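Local coordinates for mitochondrial antiviral signaling protein (MAVS) (Equus caballus, PDB 4O9L), which takes part in antiviral innate immune signalling, probably by assembling into prion-like filaments through its caspase recruitment domain, at residues F12-Q17 against A88-R93; L28-Y33 against L59-S64; P32-L37 against I76-A81. The protein carries 1 engineered substitution. One frame throughout, in Å; residues are numbered along the deposited sequence.

Interaction 1: residues F12-Q17 against A88-R93; sequences FQYIRQ and ADEVAR
The ring of Y14 and the guanidinium of R93 meet steeply, their planes 74° apart. The phenol oxygen comes in at the edge of the guanidinium, close to its plane, and Y14 OH ends 3.7 Å from R93 NH1. That is a polar approach without a hydrogen bond. R93 NH1 stands obliquely to the Y14 ring, which also stacks with the ring of H18, four residues on in the chain.

E90 belongs to the same polar group. Its CB lies 4.0 Å from Y14 OH. Three residues apart on one helix, E90 and R93 form a salt bridge, with R93 NH1 2.7 Å from E90 OE1; the hydrogen bond within it is weak, its N-H...O angle being only 115°. Bends at chi2 of E90 and chi3 of R93 fold the two chains toward each other beside the phenol. With CG anti to the backbone N (chi1 172°), Y14 sends its hydroxyl across to the other helix. A tyrosine suits this surface, since it is long enough to reach that helix and polar at its end.

The contact joins helix 6-17 to helix 85-96 near the two ends of the chain. On the inner side, I15 and V91 both pack on F22, a loop residue that also touches Y14, while I15 reaches W71 and L75 of helix 71-81 and F62 of helix 39-66.

Interaction 2: residues L28-Y33 against L59-S64; sequences LRILPY and LELFTS. Engineered in segment 28-33: R29 (natural residue Glu).
L61 spreads its two methyls between neighbouring residues of the facing segment: CD2 lies 3.9 Å from I30 CG2, and CD1 lies 3.9 Å from L31 CD2. These two apolar touches form the tight part, and all three residues are buried. With CG anti to the backbone N (chi1 177°), the L61 fork is carried out from helix 39-66 toward the other segment. L31 and L61 slide past one another in opposite directions, and they meet through single methyls. Branched aliphatic chains suit this water-poor place.

The outward side is polar instead. R29, engineered in place of the natural Glu, is exposed and forms a salt bridge with E83, while partly exposed E60 pairs with R44. S64, buried on helix 39-66, donates from OG to E60 O at 2.9 Å, 40° out of the carbonyl plane. S64 N reaches that oxygen from the opposite face, and OG is further satisfied by a hydrogen bond with R44.

Short helix 27-30 and the 3-10 turn after it thus rest on helix 39-66 through I30, L31 and L61, the apolar interior expected of the all-helical caspase recruitment domain of the death-fold superfamily.

Interaction 3: residues P32-L37 against I76-A81; sequences PYLSCL and IGALRA
Y33 lies along the side of helix 71-81 and meets two of its alanines one after the other. Its CB starts the contact, 3.6 Å from A78 CB, where the backbones come close: Y33 CA and A78 CA are 5.1 Å apart. CG is turned beside the backbone N and anti to the carbonyl carbon (chi1 -68°), which carries the ring along the helix to the next turn. There CD1 is 3.6 Å from A81 CB, CE1 follows at nearly the same distance, and CG and CZ stand slightly farther off. The methyl therefore sits over one face, shifted toward the rim on the CD1-CE1 side. Measured to the ring centroid, A81 CB is 3.8 Å away and 18° off the normal, a CH-pi contact. At the tip, OH passes the A81 carbonyl oxygen without bonding to it.

L34 comes to A78 from another direction. Its CD2 approaches A78 CB to 3.6 Å, so the small methyl of A78 is shared between the Y33 CB and the leucine fork. Alanine fits both helix positions because it lets the loop draw close and leaves the aromatic face a methyl. Leucine suits the inward side, where L34 also packs on L61, whereas Y33 keeps to the exposed margin.

L34 is the centre of an inverse gamma turn, and L34 to L37 form a type I beta turn, closed by the bond from L37 N to L34 O. These turns lie in the connection between helices 27-30 and 39-66 of the death-fold helical bundle, held here against helix 71-81.

In the fold
Interactions 2 and 3 are close neighbours, their centres about 9 Å apart, and they share P32 and Y33. Their side chains run together into one core: I30 CG1 lies 3.6 Å from A78 CB, and L61 CD1 lies 3.9 Å from L34 CD1. Interaction 1 stands about 15 Å from each of the others, centre to centre, at the surface. It is still joined to both: I15 CG2 touches F62 CE2 at 3.6 Å on the side of interaction 2, and V91 CG1 reaches I76 CG1 at 3.8 Å on the side of interaction 3. Together the three contacts link the five helices 6-17, 27-30, 39-66, 71-81 and 85-96 of this chain into one bundle.

Interaction 1: residues F12-Q17 against A88-R93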
loop_
_atom_site.group_PDB
_atom_site.type_symbol
_atom_site.label_atom_id
_atom_site.label_comp_id
_atom_site.label_asym_id
_atom_site.label_seq_id
_atom_site.Cartn_x
_atom_site.Cartn_y
_atom_site.Cartn_z
ATOM N N PHE A 12 4.031 8.001 2.943
ATOM C CA PHE A 12 2.615 8.133 2.631
ATOM C C PHE A 12 2.353 9.366 1.761
ATOM O O PHE A 12 1.578 9.314 0.799
ATOM C CB PHE A 12 1.767 8.181 3.903
ATOM C CG PHE A 12 0.290 8.274 3.628
ATOM C CD1 PHE A 12 -0.447 7.130 3.348
ATOM C CD2 PHE A 12 -0.353 9.503 3.625
ATOM C CE1 PHE A 12 -1.813 7.211 3.071
ATOM C CE2 PHE A 12 -1.714 9.596 3.344
ATOM C CZ PHE A 12 -2.447 8.459 3.077
ATOM N N GLN A 13 3.009 10.473 2.087
ATOM C CA GLN A 13 2.801 11.705 1.339
ATOM C C GLN A 13 3.335 11.592 -0.086
ATOM O O GLN A 13 2.759 12.145 -1.028
ATOM C CB GLN A 13 3.428 12.898 2.073
ATOM C CG GLN A 13 2.804 13.184 3.450
ATOM C CD GLN A 13 1.284 13.345 3.405
ATOM O OE1 GLN A 13 0.731 13.918 2.460
ATOM N NE2 GLN A 13 0.604 12.845 4.438
ATOM N N TYR A 14 4.429 10.864 -0.246
ATOM C CA TYR A 14 4.987 10.632 -1.568
ATOM C C TYR A 14 4.001 9.844 -2.430
ATOM O O TYR A 14 3.737 10.221 -3.579
ATOM C CB TYR A 14 6.325 9.892 -1.469
ATOM C CG TYR A 14 6.862 9.438 -2.809
ATOM C CD1 TYR A 14 7.518 10.324 -3.659
ATOM C CD2 TYR A 14 6.714 8.121 -3.223
ATOM C CE1 TYR A 14 8.020 9.897 -4.897
ATOM C CE2 TYR A 14 7.204 7.682 -4.455
ATOM C CZ TYR A 14 7.853 8.571 -5.286
ATOM O OH TYR A 14 8.339 8.124 -6.503
ATOM N N ILE A 15 3.470 8.750 -1.880
ATOM C CA ILE A 15 2.520 7.914 -2.610
ATOM C C ILE A 15 1.308 8.758 -3.027
ATOM O O ILE A 15 0.873 8.709 -4.180
ATOM C CB ILE A 15 2.097 6.671 -1.782
ATOM C CG1 ILE A 15 3.296 5.733 -1.588
ATOM C CG2 ILE A 15 0.975 5.915 -2.472
ATOM C CD1 ILE A 15 3.080 4.612 -0.536
ATOM N N ARG A 16 0.798 9.555 -2.086
ATOM C CA ARG A 16 -0.285 10.509 -2.334
ATOM C C ARG A 16 0.003 11.440 -3.509
ATOM O O ARG A 16 -0.802 11.557 -4.440
ATOM C CB ARG A 16 -0.511 11.370 -1.082
ATOM C CG ARG A 16 -1.640 10.907 -0.176
ATOM C CD ARG A 16 -2.903 11.750 -0.387
ATOM N NE ARG A 16 -2.739 13.134 0.070
ATOM C CZ ARG A 16 -3.076 13.576 1.282
ATOM N NH1 ARG A 16 -2.890 14.853 1.598
ATOM N NH2 ARG A 16 -3.597 12.746 2.179
ATOM N N GLN A 17 1.143 12.120 -3.457
ATOM C CA GLN A 17 1.499 13.086 -4.495
ATOM C C GLN A 17 1.759 12.421 -5.846
ATOM O O GLN A 17 1.562 13.035 -6.897
ATOM C CB GLN A 17 2.712 13.914 -4.066
ATOM C CG GLN A 17 2.460 14.804 -2.857
ATOM C CD GLN A 17 3.739 15.404 -2.288
ATOM O OE1 GLN A 17 4.789 15.381 -2.936
ATOM N NE2 GLN A 17 3.659 15.932 -1.064
ATOM N N ALA A 88 8.576 -0.774 -5.646
ATOM C CA ALA A 88 9.207 -1.102 -4.370
ATOM C C ALA A 88 10.493 -0.308 -4.163
ATOM O O ALA A 88 10.718 0.213 -3.069
ATOM C CB ALA A 88 9.488 -2.598 -4.249
ATOM N N ASP A 89 11.338 -0.222 -5.188
ATOM C CA ASP A 89 12.588 0.528 -5.052
ATOM C C ASP A 89 12.347 2.022 -4.800
ATOM O O ASP A 89 13.066 2.653 -4.021
ATOM C CB ASP A 89 13.495 0.359 -6.283
ATOM C CG ASP A 89 14.054 -1.057 -6.423
ATOM O OD1 ASP A 89 14.107 -1.796 -5.413
ATOM O OD2 ASP A 89 14.442 -1.429 -7.554
ATOM N N GLU A 90 11.343 2.593 -5.454
ATOM C CA GLU A 90 11.100 4.026 -5.299
ATOM C C GLU A 90 10.572 4.340 -3.899
ATOM O O GLU A 90 10.942 5.361 -3.295
ATOM C CB GLU A 90 10.159 4.553 -6.389
ATOM C CG GLU A 90 10.814 4.623 -7.777
ATOM C CD GLU A 90 12.129 5.404 -7.765
ATOM O OE1 GLU A 90 12.099 6.650 -7.626
ATOM O OE2 GLU A 90 13.200 4.768 -7.889
ATOM N N VAL A 91 9.721 3.454 -3.386
ATOM C CA VAL A 91 9.151 3.607 -2.045
ATOM C C VAL A 91 10.253 3.490 -0.997
ATOM O O VAL A 91 10.312 4.293 -0.074
ATOM C CB VAL A 91 8.035 2.552 -1.768
ATOM C CG1 VAL A 91 7.638 2.532 -0.279
ATOM C CG2 VAL A 91 6.813 2.835 -2.613
ATOM N N ALA A 92 11.127 2.492 -1.139
ATOM C CA ALA A 92 12.243 2.342 -0.209
ATOM C C ALA A 92 13.167 3.562 -0.235
ATOM O O ALA A 92 13.685 3.984 0.802
ATOM C CB ALA A 92 13.035 1.087 -0.512
ATOM N N ARG A 93 13.403 4.103 -1.427
ATOM C CA ARG A 93 14.270 5.273 -1.560
ATOM C C ARG A 93 13.693 6.477 -0.794
ATOM O O ARG A 93 14.426 7.176 -0.085
ATOM C CB ARG A 93 14.503 5.592 -3.038
ATOM C CG ARG A 93 15.501 6.701 -3.312
ATOM C CD ARG A 93 15.318 7.200 -4.737
ATOM N NE ARG A 93 13.901 7.183 -5.098
ATOM C CZ ARG A 93 13.080 8.228 -5.007
ATOM N NH1 ARG A 93 11.804 8.094 -5.348
ATOM N NH2 ARG A 93 13.536 9.405 -4.586
#

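Interaction 2: residues L28-Y33 against L59-S64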
loop_
_atom_site.group_PDB
_atom_site.type_symbol
_atom_site.label_atom_id
_atom_site.label_comp_id
_atom_site.label_asym_id
_atom_site.label_seq_id
_atom_site.Cartn_x
_atom_site.Cartn_y
_atom_site.Cartn_z
ATOM N N LEU A 28 -6.553 -6.775 -5.845
ATOM C CA LEU A 28 -6.865 -8.140 -5.440
ATOM C C LEU A 28 -5.612 -8.998 -5.368
ATOM O O LEU A 28 -5.475 -9.835 -4.480
ATOM C CB LEU A 28 -7.899 -8.763 -6.378
ATOM C CG LEU A 28 -9.347 -8.301 -6.204
ATOM C CD1 LEU A 28 -10.276 -9.289 -6.936
ATOM C CD2 LEU A 28 -9.730 -8.182 -4.728
ATOM N N ARG A 29 -4.688 -8.773 -6.295
ATOM C CA ARG A 29 -3.441 -9.519 -6.316
ATOM C C ARG A 29 -2.509 -9.148 -5.169
ATOM O O ARG A 29 -1.834 -10.013 -4.623
ATOM C CB ARG A 29 -2.715 -9.315 -7.649
ATOM C CG ARG A 29 -1.404 -10.058 -7.727
ATOM C CD ARG A 29 -0.732 -9.900 -9.081
ATOM N NE ARG A 29 0.476 -10.713 -9.139
ATOM C CZ ARG A 29 1.396 -10.615 -10.088
ATOM N NH1 ARG A 29 2.468 -11.402 -10.052
ATOM N NH2 ARG A 29 1.240 -9.726 -11.064
ATOM N N ILE A 30 -2.472 -7.875 -4.792
ATOM C CA ILE A 30 -1.512 -7.441 -3.779
ATOM C C ILE A 30 -1.953 -7.741 -2.341
ATOM O O ILE A 30 -1.101 -8.012 -1.488
ATOM C CB ILE A 30 -1.100 -5.951 -3.932
ATOM C CG1 ILE A 30 0.232 -5.693 -3.192
ATOM C CG2 ILE A 30 -2.217 -5.026 -3.427
ATOM C CD1 ILE A 30 0.898 -4.330 -3.493
ATOM N N LEU A 31 -3.269 -7.718 -2.089
ATOM C CA LEU A 31 -3.826 -7.887 -0.734
ATOM C C LEU A 31 -3.245 -9.048 0.111
ATOM O O LEU A 31 -2.849 -8.823 1.257
ATOM C CB LEU A 31 -5.362 -7.976 -0.763
ATOM C CG LEU A 31 -6.172 -6.698 -0.972
ATOM C CD1 LEU A 31 -7.669 -7.013 -1.055
ATOM C CD2 LEU A 31 -5.912 -5.699 0.152
ATOM N N PRO A 32 -3.191 -10.283 -0.442
ATOM C CA PRO A 32 -2.734 -11.386 0.411
ATOM C C PRO A 32 -1.264 -11.262 0.816
ATOM O O PRO A 32 -0.844 -11.945 1.756
ATOM C CB PRO A 32 -2.919 -12.627 -0.480
ATOM C CG PRO A 32 -3.793 -12.189 -1.614
ATOM C CD PRO A 32 -3.499 -10.748 -1.808
ATOM N N TYR A 33 -0.489 -10.434 0.117
ATOM C CA TYR A 33 0.927 -10.273 0.449
ATOM C C TYR A 33 1.182 -9.263 1.567
ATOM O O TYR A 33 2.253 -9.260 2.174
ATOM C CB TYR A 33 1.734 -9.875 -0.796
ATOM C CG TYR A 33 1.822 -10.961 -1.837
ATOM C CD1 TYR A 33 2.663 -12.057 -1.656
ATOM C CD2 TYR A 33 1.062 -10.898 -2.999
ATOM C CE1 TYR A 33 2.745 -13.066 -2.614
ATOM C CE2 TYR A 33 1.142 -11.898 -3.964
ATOM C CZ TYR A 33 1.981 -12.976 -3.759
ATOM O OH TYR A 33 2.063 -13.965 -4.706
ATOM N N LEU A 59 -7.023 3.806 -3.335
ATOM C CA LEU A 59 -6.959 4.947 -2.425
ATOM C C LEU A 59 -7.231 4.468 -0.999
ATOM O O LEU A 59 -6.508 4.808 -0.050
ATOM C CB LEU A 59 -7.968 6.020 -2.831
ATOM C CG LEU A 59 -7.647 6.801 -4.112
ATOM C CD1 LEU A 59 -8.828 7.648 -4.549
ATOM C CD2 LEU A 59 -6.420 7.683 -3.924
ATOM N N GLU A 60 -8.271 3.651 -0.856
ATOM C CA GLU A 60 -8.648 3.134 0.450
ATOM C C GLU A 60 -7.567 2.206 1.009
ATOM O O GLU A 60 -7.321 2.170 2.219
ATOM C CB GLU A 60 -10.017 2.446 0.365
ATOM C CG GLU A 60 -10.493 1.792 1.658
ATOM C CD GLU A 60 -10.561 2.752 2.831
ATOM O OE1 GLU A 60 -10.741 3.978 2.623
ATOM O OE2 GLU A 60 -10.434 2.269 3.980
ATOM N N LEU A 61 -6.905 1.475 0.122
ATOM C CA LEU A 61 -5.834 0.570 0.532
ATOM C C LEU A 61 -4.690 1.321 1.232
ATOM O O LEU A 61 -4.195 0.891 2.277
ATOM C CB LEU A 61 -5.297 -0.211 -0.674
ATOM C CG LEU A 61 -4.108 -1.144 -0.391
ATOM C CD1 LEU A 61 -4.471 -2.162 0.690
ATOM C CD2 LEU A 61 -3.639 -1.863 -1.657
ATOM N N PHE A 62 -4.282 2.451 0.663
ATOM C CA PHE A 62 -3.162 3.201 1.234
ATOM C C PHE A 62 -3.508 3.795 2.593
ATOM O O PHE A 62 -2.703 3.725 3.532
ATOM C CB PHE A 62 -2.640 4.261 0.251
ATOM C CG PHE A 62 -1.904 3.674 -0.941
ATOM C CD1 PHE A 62 -0.873 2.750 -0.753
ATOM C CD2 PHE A 62 -2.248 4.034 -2.240
ATOM C CE1 PHE A 62 -0.185 2.203 -1.843
ATOM C CE2 PHE A 62 -1.569 3.492 -3.343
ATOM C CZ PHE A 62 -0.540 2.572 -3.141
ATOM N N THR A 63 -4.708 4.354 2.729
ATOM C CA THR A 63 -5.106 4.879 4.039
ATOM C C THR A 63 -5.322 3.738 5.040
ATOM O O THR A 63 -5.092 3.901 6.243
ATOM C CB THR A 63 -6.308 5.874 3.966
ATOM O OG1 THR A 63 -7.468 5.206 3.481
ATOM C CG2 THR A 63 -5.992 7.009 3.020
ATOM N N SER A 64 -5.736 2.574 4.546
ATOM C CA SER A 64 -5.846 1.403 5.416
ATOM C C SER A 64 -4.470 0.923 5.877
ATOM O O SER A 64 -4.282 0.577 7.046
ATOM C CB SER A 64 -6.594 0.261 4.718
ATOM O OG SER A 64 -7.955 0.609 4.532
#

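Interaction 3: residues P32-L37 against I76-A81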
loop_
_atom_site.group_PDB
_atom_site.type_symbol
_atom_site.label_atom_id
_atom_site.label_comp_id
_atom_site.label_asym_id
_atom_site.label_seq_id
_atom_site.Cartn_x
_atom_site.Cartn_y
_atom_site.Cartn_z
ATOM N N PRO A 32 -3.191 -10.283 -0.442
ATOM C CA PRO A 32 -2.734 -11.386 0.411
ATOM C C PRO A 32 -1.264 -11.262 0.816
ATOM O O PRO A 32 -0.844 -11.945 1.756
ATOM C CB PRO A 32 -2.919 -12.627 -0.480
ATOM C CG PRO A 32 -3.793 -12.189 -1.614
ATOM C CD PRO A 32 -3.499 -10.748 -1.808
ATOM N N TYR A 33 -0.489 -10.434 0.117
ATOM C CA TYR A 33 0.927 -10.273 0.449
ATOM C C TYR A 33 1.182 -9.263 1.567
ATOM O O TYR A 33 2.253 -9.260 2.174
ATOM C CB TYR A 33 1.734 -9.875 -0.796
ATOM C CG TYR A 33 1.822 -10.961 -1.837
ATOM C CD1 TYR A 33 2.663 -12.057 -1.656
ATOM C CD2 TYR A 33 1.062 -10.898 -2.999
ATOM C CE1 TYR A 33 2.745 -13.066 -2.614
ATOM C CE2 TYR A 33 1.142 -11.898 -3.964
ATOM C CZ TYR A 33 1.981 -12.976 -3.759
ATOM O OH TYR A 33 2.063 -13.965 -4.706
ATOM N N LEU A 34 0.203 -8.397 1.825
ATOM C CA LEU A 34 0.359 -7.328 2.807
ATOM C C LEU A 34 0.098 -7.866 4.206
ATOM O O LEU A 34 -1.013 -7.750 4.724
ATOM C CB LEU A 34 -0.595 -6.167 2.481
ATOM C CG LEU A 34 -0.302 -5.486 1.133
ATOM C CD1 LEU A 34 -1.498 -4.673 0.636
ATOM C CD2 LEU A 34 0.928 -4.585 1.229
ATOM N N SER A 35 1.123 -8.463 4.809
ATOM C CA SER A 35 0.984 -9.156 6.092
ATOM C C SER A 35 0.617 -8.230 7.254
ATOM O O SER A 35 0.287 -8.699 8.345
ATOM C CB SER A 35 2.261 -9.955 6.411
ATOM O OG SER A 35 3.401 -9.102 6.519
ATOM N N CYS A 36 0.679 -6.917 7.029
ATOM C CA CYS A 36 0.358 -5.966 8.085
ATOM C C CYS A 36 -1.138 -5.762 8.210
ATOM O O CYS A 36 -1.600 -5.271 9.227
ATOM C CB CYS A 36 1.045 -4.615 7.868
ATOM S SG CYS A 36 0.481 -3.730 6.399
ATOM N N LEU A 37 -1.889 -6.147 7.178
ATOM C CA LEU A 37 -3.348 -6.065 7.228
ATOM C C LEU A 37 -3.928 -7.181 8.105
ATOM O O LEU A 37 -3.397 -8.294 8.148
ATOM C CB LEU A 37 -3.942 -6.142 5.810
ATOM C CG LEU A 37 -3.498 -5.021 4.869
ATOM C CD1 LEU A 37 -4.119 -5.167 3.481
ATOM C CD2 LEU A 37 -3.890 -3.672 5.482
ATOM N N ILE A 76 6.494 -2.691 0.388
ATOM C CA ILE A 76 7.683 -2.922 -0.423
ATOM C C ILE A 76 7.788 -4.401 -0.776
ATOM O O ILE A 76 7.961 -4.750 -1.952
ATOM C CB ILE A 76 8.966 -2.444 0.296
ATOM C CG1 ILE A 76 9.009 -0.912 0.304
ATOM C CG2 ILE A 76 10.235 -3.022 -0.372
ATOM C CD1 ILE A 76 9.953 -0.333 1.317
ATOM N N GLY A 77 7.668 -5.270 0.228
ATOM C CA GLY A 77 7.710 -6.710 -0.019
ATOM C C GLY A 77 6.624 -7.176 -0.980
ATOM O O GLY A 77 6.854 -8.007 -1.872
ATOM N N ALA A 78 5.424 -6.636 -0.799
ATOM C CA ALA A 78 4.281 -7.036 -1.604
ATOM C C ALA A 78 4.418 -6.552 -3.046
ATOM O O ALA A 78 4.026 -7.259 -3.990
ATOM C CB ALA A 78 2.986 -6.522 -0.982
ATOM N N LEU A 79 4.959 -5.348 -3.224
ATOM C CA LEU A 79 5.189 -4.834 -4.574
ATOM C C LEU A 79 6.155 -5.740 -5.346
ATOM O O LEU A 79 5.920 -6.056 -6.513
ATOM C CB LEU A 79 5.678 -3.377 -4.537
ATOM C CG LEU A 79 4.583 -2.378 -4.137
ATOM C CD1 LEU A 79 5.166 -1.007 -3.724
ATOM C CD2 LEU A 79 3.569 -2.224 -5.273
ATOM N N ARG A 80 7.232 -6.164 -4.693
ATOM C CA ARG A 80 8.172 -7.103 -5.303
ATOM C C ARG A 80 7.481 -8.415 -5.652
ATOM O O ARG A 80 7.688 -8.983 -6.730
ATOM C CB ARG A 80 9.350 -7.371 -4.353
ATOM C CG ARG A 80 10.276 -6.173 -4.184
ATOM C CD ARG A 80 11.232 -6.375 -3.033
ATOM N NE ARG A 80 12.131 -5.235 -2.860
ATOM C CZ ARG A 80 12.782 -4.972 -1.732
ATOM N NH1 ARG A 80 12.612 -5.753 -0.669
ATOM N NH2 ARG A 80 13.586 -3.922 -1.659
ATOM N N ALA A 81 6.645 -8.896 -4.743
ATOM C CA ALA A 81 5.964 -10.175 -4.955
ATOM C C ALA A 81 4.930 -10.124 -6.088
ATOM O O ALA A 81 4.516 -11.158 -6.621
ATOM C CB ALA A 81 5.330 -10.646 -3.664
#